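Ribonuclease S-3 (Pyrus pyrifolia, PDB 1IQQ) cleaves RNA as a pistil ribonuclease of the T2 family and takes part in gametophytic self-incompatibility, by which the plant rejects its own pollen. Local coordinates at residues Q9-V14 and P25-F30. Numbering follows the deposited sequence.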
loop_
_atom_site.group_PDB
_atom_site.type_symbol
_atom_site.label_atom_id
_atom_site.label_comp_id
_atom_site.label_asym_id
_atom_site.label_seq_id
_atom_site.Cartn_x
_atom_site.Cartn_y
_atom_site.Cartn_z
ATOM N N GLN A 9 -2.496 0.256 3.307
ATOM C CA GLN A 9 -2.894 1.232 4.368
ATOM C C GLN A 9 -3.824 0.596 5.343
ATOM O O GLN A 9 -4.729 -0.154 4.930
ATOM C CB GLN A 9 -3.555 2.471 3.710
ATOM C CG GLN A 9 -4.869 2.133 2.972
ATOM C CD GLN A 9 -5.446 3.298 2.214
ATOM O OE1 GLN A 9 -6.406 3.108 1.426
ATOM N NE2 GLN A 9 -4.921 4.484 2.415
ATOM N N TYR A 10 -3.613 0.849 6.646
ATOM C CA TYR A 10 -4.455 0.291 7.715
ATOM C C TYR A 10 -5.654 1.224 7.859
ATOM O O TYR A 10 -5.501 2.362 8.284
ATOM C CB TYR A 10 -3.580 0.267 8.977
ATOM C CG TYR A 10 -4.325 -0.235 10.185
ATOM C CD1 TYR A 10 -5.089 -1.373 10.143
ATOM C CD2 TYR A 10 -4.217 0.415 11.402
ATOM C CE1 TYR A 10 -5.744 -1.892 11.273
ATOM C CE2 TYR A 10 -4.841 -0.059 12.530
ATOM C CZ TYR A 10 -5.623 -1.210 12.488
ATOM O OH TYR A 10 -6.351 -1.680 13.597
ATOM N N GLN A 11 -6.820 0.721 7.432
ATOM C CA GLN A 11 -7.985 1.601 7.317
ATOM C C GLN A 11 -8.347 2.377 8.590
ATOM O O GLN A 11 -8.660 3.547 8.481
ATOM C CB GLN A 11 -9.191 0.759 6.852
ATOM C CG GLN A 11 -8.985 0.077 5.507
ATOM C CD GLN A 11 -10.243 -0.659 5.091
ATOM O OE1 GLN A 11 -11.300 -0.580 5.767
ATOM N NE2 GLN A 11 -10.173 -1.362 3.974
ATOM N N LEU A 12 -8.278 1.702 9.734
ATOM C CA LEU A 12 -8.633 2.359 11.010
ATOM C C LEU A 12 -7.800 3.595 11.208
ATOM O O LEU A 12 -8.310 4.665 11.604
ATOM C CB LEU A 12 -8.418 1.393 12.182
ATOM C CG LEU A 12 -8.986 1.861 13.526
ATOM C CD1 LEU A 12 -10.546 1.587 13.570
ATOM C CD2 LEU A 12 -8.375 1.074 14.648
ATOM N N ALA A 13 -6.512 3.524 10.895
ATOM C CA ALA A 13 -5.660 4.677 11.063
ATOM C C ALA A 13 -5.813 5.736 9.984
ATOM O O ALA A 13 -5.730 6.960 10.239
ATOM C CB ALA A 13 -4.173 4.201 11.144
ATOM N N VAL A 14 -6.017 5.316 8.743
ATOM C CA VAL A 14 -6.239 6.265 7.654
ATOM C C VAL A 14 -7.440 7.153 8.004
ATOM O O VAL A 14 -7.396 8.358 7.770
ATOM C CB VAL A 14 -6.586 5.510 6.321
ATOM C CG1 VAL A 14 -6.929 6.477 5.190
ATOM C CG2 VAL A 14 -5.368 4.657 5.911
ATOM N N PRO A 25 -17.585 3.091 7.615
ATOM C CA PRO A 25 -16.812 2.629 8.780
ATOM C C PRO A 25 -15.611 1.782 8.342
ATOM O O PRO A 25 -15.778 0.843 7.581
ATOM C CB PRO A 25 -17.834 1.867 9.585
ATOM C CG PRO A 25 -18.761 1.289 8.474
ATOM C CD PRO A 25 -18.856 2.364 7.441
ATOM N N PRO A 26 -14.403 2.118 8.810
ATOM C CA PRO A 26 -13.241 1.327 8.399
ATOM C C PRO A 26 -13.154 0.000 9.080
ATOM O O PRO A 26 -13.628 -0.185 10.200
ATOM C CB PRO A 26 -12.058 2.243 8.767
ATOM C CG PRO A 26 -12.598 2.932 10.046
ATOM C CD PRO A 26 -14.000 3.326 9.540
ATOM N N ASP A 27 -12.457 -0.913 8.427
ATOM C CA ASP A 27 -12.173 -2.201 8.997
ATOM C C ASP A 27 -10.765 -2.131 9.622
ATOM O O ASP A 27 -9.950 -1.264 9.259
ATOM C CB ASP A 27 -12.107 -3.301 7.924
ATOM C CG ASP A 27 -13.474 -3.601 7.335
ATOM O OD1 ASP A 27 -13.553 -3.906 6.125
ATOM O OD2 ASP A 27 -14.480 -3.547 8.075
ATOM N N LYS A 28 -10.494 -3.076 10.513
ATOM C CA LYS A 28 -9.129 -3.124 11.101
ATOM C C LYS A 28 -8.267 -4.024 10.194
ATOM O O LYS A 28 -7.728 -5.079 10.590
ATOM C CB LYS A 28 -9.226 -3.693 12.527
ATOM C CG LYS A 28 -9.892 -2.670 13.494
ATOM C CD LYS A 28 -9.852 -3.101 14.976
ATOM C CE LYS A 28 -10.643 -2.111 15.829
ATOM N NZ LYS A 28 -10.819 -2.606 17.241
ATOM N N LEU A 29 -8.101 -3.539 8.961
ATOM C CA LEU A 29 -7.421 -4.272 7.918
ATOM C C LEU A 29 -6.533 -3.358 7.074
ATOM O O LEU A 29 -6.821 -2.173 6.905
ATOM C CB LEU A 29 -8.434 -4.899 6.926
ATOM C CG LEU A 29 -9.218 -6.074 7.537
ATOM C CD1 LEU A 29 -10.357 -6.480 6.602
ATOM C CD2 LEU A 29 -8.332 -7.254 7.758
ATOM N N PHE A 30 -5.470 -3.976 6.544
ATOM C CA PHE A 30 -4.622 -3.299 5.531
ATOM C C PHE A 30 -5.199 -3.647 4.153
ATOM O O PHE A 30 -5.325 -4.829 3.860
ATOM C CB PHE A 30 -3.171 -3.850 5.611
ATOM C CG PHE A 30 -2.279 -3.130 6.625
ATOM C CD1 PHE A 30 -2.164 -3.541 7.957
ATOM C CD2 PHE A 30 -1.525 -2.053 6.204
ATOM C CE1 PHE A 30 -1.291 -2.886 8.845
ATOM C CE2 PHE A 30 -0.659 -1.389 7.055
ATOM C CZ PHE A 30 -0.546 -1.812 8.367
HETATM O O HOH W 1 -12.158 -3.525 3.726
#
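Tyr10 and Phe30 form an antiparallel, non-hydrogen-bonded pair where strand 3-10 ends and strand 30-38 begins, and the loop leading to Phe30, residues 25-29, passes beside the start of the short helix 11-14. Tyr10 CB sits over the centre of the Phe30 ring, 3.8 Å from its centroid. The two rings are tilted 29° and slid apart, so they barely overlap. Tyr10 CG lies anti to the backbone N (chi1 178°), which carries the ring alongside Lys28. The Lys28 carbonyl meets the ring edge, and Tyr10 OH lies 3.7 Å from Lys28 CB. Gln11 grips the loop at two levels. Its backbone N donates a nearly straight bond of 2.9 Å to Leu29 O. Its extended side chain brings OE1 to Asp27 N, also at 2.9 Å, with the donor tilted 28° from the amide plane. A water links Gln11 NE2 to Asp27 OD1, and NE2 also bonds Thr31 OG1, which fixes the amide's rotation. A leucine here would probably leave Asp27 N without its acceptor and break the water link. Pro26 CB packs on Gln11 CB at 3.8 Å. The CB of Gln9, which probably binds the 3'-phosphate of the RNA, as in related enzymes, points away from the loop, and its side chain lies close to that of His33. Beyond the pair, strand 161-171 and helix 117-123 pack on Phe30, and the ring of Tyr200 meets Tyr10 edge-to-face.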